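Local coordinates for methanol--corrinoid protein co-methyltransferase (Methanosarcina barkeri, PDB 2I2X), which transfers the methyl group of methanol to the cob(I)amide carried by its corrinoid partner protein MtaC, in the methanol pathway of methanogenesis, at residues I34-R48 with C306-H318. Sequence-based numbering, arbitrary orientation.
Sequences IGAGYTIPEINYAPR and CCDCWSNESVEYH. With ZN (zinc ion), chain R; K (potassium ion), chain S.
Strands 40-43 and 309-311 run parallel, their axes 34° apart, with Ile-40 N hydrogen-bonded to Asp-308 O, Trp-310 N to Ile-40 O and Glu-42 N to Trp-310 O. They are neighbouring strands of the TIM barrel, where the first strand, flanked on its other edge by strand 80-86, meets the last. Ile-34 CG2 packs on Cys-309 SG at 3.5 Å, while the carboxylate of Glu-42 extends past Cys-309 CB to Arg-123 and Thr-285. Further along, the Asn-312 side-chain amide takes the place of a backbone pair. Asn-312 OD1 receives Asn-44 N at 2.8 Å, in the carbonyl plane and on a lone pair; Asn-312 ND2 gives a longer bond, 3.3 Å, to Asn-44 O, approaching from above that carbonyl's plane. With CG between the backbone N and carbonyl carbon (chi1 68°), the amide turns towards segment 34-48, and Ile-43 CD1 lies against it. A leucine at Asn-312 would probably leave Asn-44 N and O without these mates and let the two segments part. Ser-311 OG accepts from Glu-313 N in an ST turn, and Glu-313 OE1 reaches the potassium ion shared with Glu-86 and Glu-164; Ser-314 touches the corrinoid. Backbone pairing resumes with Ala-46 N to Val-315 O and Tyr-317 N to Ala-46 O. Arg-48, salt-bridged to Glu-61, lays its guanidinium face under Tyr-317 O. His-318 binds a zinc ion between two MtaB subunits through NE2, and His-318 ND1 donates to the anti lone pair of Glu-316 OE2 at 2.7 Å.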
loop_
_atom_site.group_PDB
_atom_site.type_symbol
_atom_site.label_atom_id
_atom_site.label_comp_id
_atom_site.label_asym_id
_atom_site.label_seq_id
_atom_site.Cartn_x
_atom_site.Cartn_y
_atom_site.Cartn_z
ATOM N N ILE A 34 7.033 18.416 -17.201
ATOM C CA ILE A 34 7.436 17.017 -17.150
ATOM C C ILE A 34 8.737 16.823 -17.895
ATOM O O ILE A 34 8.842 17.219 -19.056
ATOM C CB ILE A 34 6.332 16.109 -17.724
ATOM C CG1 ILE A 34 4.990 16.494 -17.122
ATOM C CG2 ILE A 34 6.667 14.635 -17.473
ATOM C CD1 ILE A 34 3.809 15.897 -17.803
ATOM N N GLY A 35 9.718 16.221 -17.217
ATOM C CA GLY A 35 11.066 16.065 -17.735
ATOM C C GLY A 35 11.832 17.362 -17.637
ATOM O O GLY A 35 12.856 17.545 -18.300
ATOM N N ALA A 36 11.358 18.256 -16.776
ATOM C CA ALA A 36 11.924 19.599 -16.611
ATOM C C ALA A 36 12.876 19.799 -15.404
ATOM O O ALA A 36 13.100 20.929 -14.971
ATOM C CB ALA A 36 10.763 20.636 -16.534
ATOM N N GLY A 37 13.460 18.742 -14.864
ATOM C CA GLY A 37 14.305 18.950 -13.690
ATOM C C GLY A 37 13.619 18.520 -12.386
ATOM O O GLY A 37 14.059 18.901 -11.338
ATOM N N TYR A 38 12.525 17.747 -12.464
ATOM C CA TYR A 38 11.934 17.125 -11.273
ATOM C C TYR A 38 11.008 15.945 -11.604
ATOM O O TYR A 38 10.222 16.030 -12.548
ATOM C CB TYR A 38 11.198 18.142 -10.381
ATOM C CG TYR A 38 10.040 18.880 -11.017
ATOM C CD1 TYR A 38 10.226 20.110 -11.655
ATOM C CD2 TYR A 38 8.759 18.357 -10.960
ATOM C CE1 TYR A 38 9.143 20.801 -12.223
ATOM C CE2 TYR A 38 7.664 19.034 -11.517
ATOM C CZ TYR A 38 7.859 20.258 -12.145
ATOM O OH TYR A 38 6.743 20.926 -12.646
ATOM N N THR A 39 11.098 14.876 -10.811
ATOM C CA THR A 39 10.195 13.743 -10.963
ATOM C C THR A 39 8.831 14.083 -10.370
ATOM O O THR A 39 8.737 14.900 -9.452
ATOM C CB THR A 39 10.754 12.484 -10.284
ATOM O OG1 THR A 39 10.982 12.753 -8.888
ATOM C CG2 THR A 39 12.069 12.037 -10.952
ATOM N N ILE A 40 7.775 13.471 -10.895
ATOM C CA ILE A 40 6.413 13.755 -10.429
ATOM C C ILE A 40 5.666 12.466 -10.114
ATOM O O ILE A 40 5.674 11.535 -10.934
ATOM C CB ILE A 40 5.591 14.488 -11.483
ATOM C CG1 ILE A 40 6.253 15.800 -11.895
ATOM C CG2 ILE A 40 4.216 14.790 -10.959
ATOM C CD1 ILE A 40 5.949 16.149 -13.340
ATOM N N PRO A 41 5.006 12.401 -8.931
ATOM C CA PRO A 41 4.203 11.199 -8.680
ATOM C C PRO A 41 2.946 11.198 -9.534
ATOM O O PRO A 41 2.356 12.249 -9.775
ATOM C CB PRO A 41 3.864 11.309 -7.184
ATOM C CG PRO A 41 3.894 12.791 -6.896
ATOM C CD PRO A 41 4.947 13.365 -7.812
ATOM N N GLU A 42 2.541 10.011 -9.977
ATOM C CA GLU A 42 1.341 9.827 -10.800
ATOM C C GLU A 42 0.492 8.747 -10.133
ATOM O O GLU A 42 0.855 7.561 -10.134
ATOM C CB GLU A 42 1.714 9.434 -12.244
ATOM C CG GLU A 42 0.506 9.162 -13.212
ATOM C CD GLU A 42 0.821 9.374 -14.752
ATOM O OE1 GLU A 42 1.982 9.195 -15.227
ATOM O OE2 GLU A 42 -0.110 9.750 -15.497
ATOM N N ILE A 43 -0.633 9.144 -9.561
ATOM C CA ILE A 43 -1.449 8.190 -8.818
ATOM C C ILE A 43 -2.567 7.593 -9.695
ATOM O O ILE A 43 -3.236 8.309 -10.454
ATOM C CB ILE A 43 -2.004 8.811 -7.490
ATOM C CG1 ILE A 43 -2.774 7.776 -6.658
ATOM C CG2 ILE A 43 -2.848 10.067 -7.795
ATOM C CD1 ILE A 43 -1.909 6.721 -5.925
ATOM N N ASN A 44 -2.735 6.275 -9.567
ATOM C CA ASN A 44 -3.744 5.505 -10.289
ATOM C C ASN A 44 -4.703 4.874 -9.302
ATOM O O ASN A 44 -4.407 4.844 -8.104
ATOM C CB ASN A 44 -3.087 4.450 -11.157
ATOM C CG ASN A 44 -2.719 4.993 -12.519
ATOM O OD1 ASN A 44 -3.557 5.041 -13.422
ATOM N ND2 ASN A 44 -1.480 5.450 -12.665
ATOM N N TYR A 45 -5.847 4.404 -9.799
ATOM C CA TYR A 45 -6.987 4.012 -8.952
ATOM C C TYR A 45 -8.077 3.376 -9.809
ATOM O O TYR A 45 -8.175 3.679 -10.985
ATOM C CB TYR A 45 -7.588 5.232 -8.235
ATOM C CG TYR A 45 -7.588 6.488 -9.097
ATOM C CD1 TYR A 45 -8.612 6.752 -9.987
ATOM C CD2 TYR A 45 -6.547 7.404 -9.011
ATOM C CE1 TYR A 45 -8.584 7.907 -10.774
ATOM C CE2 TYR A 45 -6.516 8.532 -9.778
ATOM C CZ TYR A 45 -7.529 8.787 -10.656
ATOM O OH TYR A 45 -7.469 9.929 -11.411
ATOM N N ALA A 46 -8.867 2.486 -9.207
ATOM C CA ALA A 46 -10.051 1.879 -9.822
ATOM C C ALA A 46 -11.198 2.052 -8.807
ATOM O O ALA A 46 -11.031 1.750 -7.617
ATOM C CB ALA A 46 -9.822 0.393 -10.111
ATOM N N PRO A 47 -12.357 2.549 -9.266
ATOM C CA PRO A 47 -13.507 2.619 -8.390
ATOM C C PRO A 47 -13.966 1.228 -7.955
ATOM O O PRO A 47 -13.552 0.224 -8.532
ATOM C CB PRO A 47 -14.567 3.325 -9.237
ATOM C CG PRO A 47 -14.138 3.186 -10.645
ATOM C CD PRO A 47 -12.636 3.064 -10.628
ATOM N N ARG A 48 -14.775 1.161 -6.902
ATOM C CA ARG A 48 -15.315 -0.115 -6.462
ATOM C C ARG A 48 -16.409 -0.561 -7.448
ATOM O O ARG A 48 -16.962 0.287 -8.132
ATOM C CB ARG A 48 -15.855 0.017 -5.039
ATOM C CG ARG A 48 -14.790 0.153 -3.976
ATOM C CD ARG A 48 -15.355 0.778 -2.731
ATOM N NE ARG A 48 -15.627 2.212 -2.866
ATOM C CZ ARG A 48 -15.852 3.031 -1.829
ATOM N NH1 ARG A 48 -15.812 2.563 -0.583
ATOM N NH2 ARG A 48 -16.085 4.328 -2.026
ATOM N N CYS A 306 15.661 6.351 -14.665
ATOM C CA CYS A 306 15.459 7.464 -15.562
ATOM C C CYS A 306 13.996 7.843 -15.719
ATOM O O CYS A 306 13.634 8.418 -16.733
ATOM C CB CYS A 306 16.046 7.173 -16.938
ATOM S SG CYS A 306 17.812 6.775 -16.957
ATOM N N CYS A 307 13.147 7.549 -14.746
ATOM C CA CYS A 307 11.751 7.915 -14.882
ATOM C C CYS A 307 11.566 9.428 -14.828
ATOM O O CYS A 307 12.394 10.124 -14.292
ATOM C CB CYS A 307 10.907 7.260 -13.794
ATOM S SG CYS A 307 11.267 7.880 -12.125
ATOM N N ASP A 308 10.462 9.920 -15.379
ATOM C CA ASP A 308 10.077 11.308 -15.212
ATOM C C ASP A 308 8.872 11.390 -14.297
ATOM O O ASP A 308 8.772 12.311 -13.463
ATOM C CB ASP A 308 9.818 11.972 -16.561
ATOM C CG ASP A 308 11.069 11.956 -17.455
ATOM O OD1 ASP A 308 11.873 12.925 -17.378
ATOM O OD2 ASP A 308 11.266 10.959 -18.204
ATOM N N CYS A 309 7.960 10.427 -14.437
ATOM C CA CYS A 309 6.835 10.291 -13.499
ATOM C C CYS A 309 6.848 8.892 -12.911
ATOM O O CYS A 309 7.406 7.971 -13.507
ATOM C CB CYS A 309 5.504 10.642 -14.167
ATOM S SG CYS A 309 5.643 12.171 -15.160
ATOM N N TRP A 310 6.262 8.744 -11.731
ATOM C CA TRP A 310 6.416 7.528 -10.936
ATOM C C TRP A 310 5.039 7.154 -10.445
ATOM O O TRP A 310 4.383 7.945 -9.749
ATOM C CB TRP A 310 7.363 7.806 -9.791
ATOM C CG TRP A 310 7.725 6.672 -8.864
ATOM C CD1 TRP A 310 7.673 6.705 -7.494
ATOM C CD2 TRP A 310 8.250 5.385 -9.214
ATOM N NE1 TRP A 310 8.116 5.517 -6.970
ATOM C CE2 TRP A 310 8.491 4.689 -7.999
ATOM C CE3 TRP A 310 8.545 4.750 -10.430
ATOM C CZ2 TRP A 310 9.010 3.379 -7.961
ATOM C CZ3 TRP A 310 9.067 3.447 -10.397
ATOM C CH2 TRP A 310 9.291 2.775 -9.162
ATOM N N SER A 311 4.601 5.961 -10.859
ATOM C CA SER A 311 3.245 5.506 -10.657
ATOM C C SER A 311 3.076 4.226 -9.782
ATOM O O SER A 311 3.998 3.423 -9.668
ATOM C CB SER A 311 2.632 5.294 -12.038
ATOM O OG SER A 311 1.479 4.467 -11.982
ATOM N N ASN A 312 1.879 4.057 -9.205
ATOM C CA ASN A 312 1.502 2.858 -8.428
ATOM C C ASN A 312 0.663 1.893 -9.246
ATOM O O ASN A 312 0.129 0.910 -8.702
ATOM C CB ASN A 312 0.658 3.253 -7.202
ATOM C CG ASN A 312 -0.697 3.797 -7.610
ATOM O OD1 ASN A 312 -0.761 4.719 -8.407
ATOM N ND2 ASN A 312 -1.787 3.199 -7.105
ATOM N N GLU A 313 0.504 2.218 -10.540
ATOM C CA GLU A 313 -0.145 1.367 -11.553
ATOM C C GLU A 313 -1.648 1.336 -11.366
ATOM O O GLU A 313 -2.398 1.792 -12.221
ATOM C CB GLU A 313 0.454 -0.045 -11.577
ATOM C CG GLU A 313 -0.264 -1.050 -12.474
ATOM C CD GLU A 313 -0.366 -0.622 -13.947
ATOM O OE1 GLU A 313 -1.164 -1.264 -14.673
ATOM O OE2 GLU A 313 0.337 0.330 -14.388
ATOM N N SER A 314 -2.087 0.814 -10.229
ATOM C CA SER A 314 -3.495 0.768 -9.907
ATOM C C SER A 314 -3.742 0.187 -8.515
ATOM O O SER A 314 -2.991 -0.670 -8.037
ATOM C CB SER A 314 -4.237 -0.082 -10.921
ATOM O OG SER A 314 -5.613 0.231 -10.817
ATOM N N VAL A 315 -4.814 0.645 -7.888
ATOM C CA VAL A 315 -5.276 0.097 -6.634
ATOM C C VAL A 315 -6.769 0.403 -6.549
ATOM O O VAL A 315 -7.226 1.453 -7.041
ATOM C CB VAL A 315 -4.528 0.752 -5.446
ATOM C CG1 VAL A 315 -4.858 2.283 -5.345
ATOM C CG2 VAL A 315 -4.786 -0.004 -4.108
ATOM N N GLU A 316 -7.530 -0.500 -5.929
ATOM C CA GLU A 316 -8.942 -0.227 -5.661
ATOM C C GLU A 316 -9.096 0.901 -4.657
ATOM O O GLU A 316 -8.373 0.961 -3.680
ATOM C CB GLU A 316 -9.673 -1.456 -5.130
ATOM C CG GLU A 316 -11.157 -1.168 -4.943
ATOM C CD GLU A 316 -11.887 -2.310 -4.350
ATOM O OE1 GLU A 316 -12.685 -2.924 -5.099
ATOM O OE2 GLU A 316 -11.640 -2.608 -3.141
ATOM N N TYR A 317 -10.043 1.789 -4.899
ATOM C CA TYR A 317 -10.331 2.815 -3.933
ATOM C C TYR A 317 -11.064 2.219 -2.716
ATOM O O TYR A 317 -12.247 1.854 -2.823
ATOM C CB TYR A 317 -11.158 3.926 -4.573
ATOM C CG TYR A 317 -11.476 5.057 -3.640
ATOM C CD1 TYR A 317 -10.451 5.807 -3.048
ATOM C CD2 TYR A 317 -12.803 5.399 -3.357
ATOM C CE1 TYR A 317 -10.732 6.875 -2.177
ATOM C CE2 TYR A 317 -13.110 6.490 -2.489
ATOM C CZ TYR A 317 -12.057 7.215 -1.907
ATOM O OH TYR A 317 -12.333 8.257 -1.055
ATOM N N HIS A 318 -10.370 2.095 -1.586
ATOM C CA HIS A 318 -11.004 1.655 -0.345
ATOM C C HIS A 318 -10.235 2.111 0.898
ATOM O O HIS A 318 -9.166 2.731 0.776
ATOM C CB HIS A 318 -11.300 0.133 -0.350
ATOM C CG HIS A 318 -10.086 -0.753 -0.321
ATOM N ND1 HIS A 318 -9.820 -1.675 -1.316
ATOM C CD2 HIS A 318 -9.088 -0.889 0.594
ATOM C CE1 HIS A 318 -8.710 -2.331 -1.021
ATOM N NE2 HIS A 318 -8.240 -1.866 0.126
HETATM ZN ZN ZN R . -6.525 -2.495 0.912
HETATM K K K S . -3.194 -0.167 -16.828
HETATM O O HOH W 1 9.068 14.916 -14.682
HETATM O O HOH W 2 -6.510 1.812 -12.564
HETATM O O HOH W 3 -12.405 -2.773 -7.857
#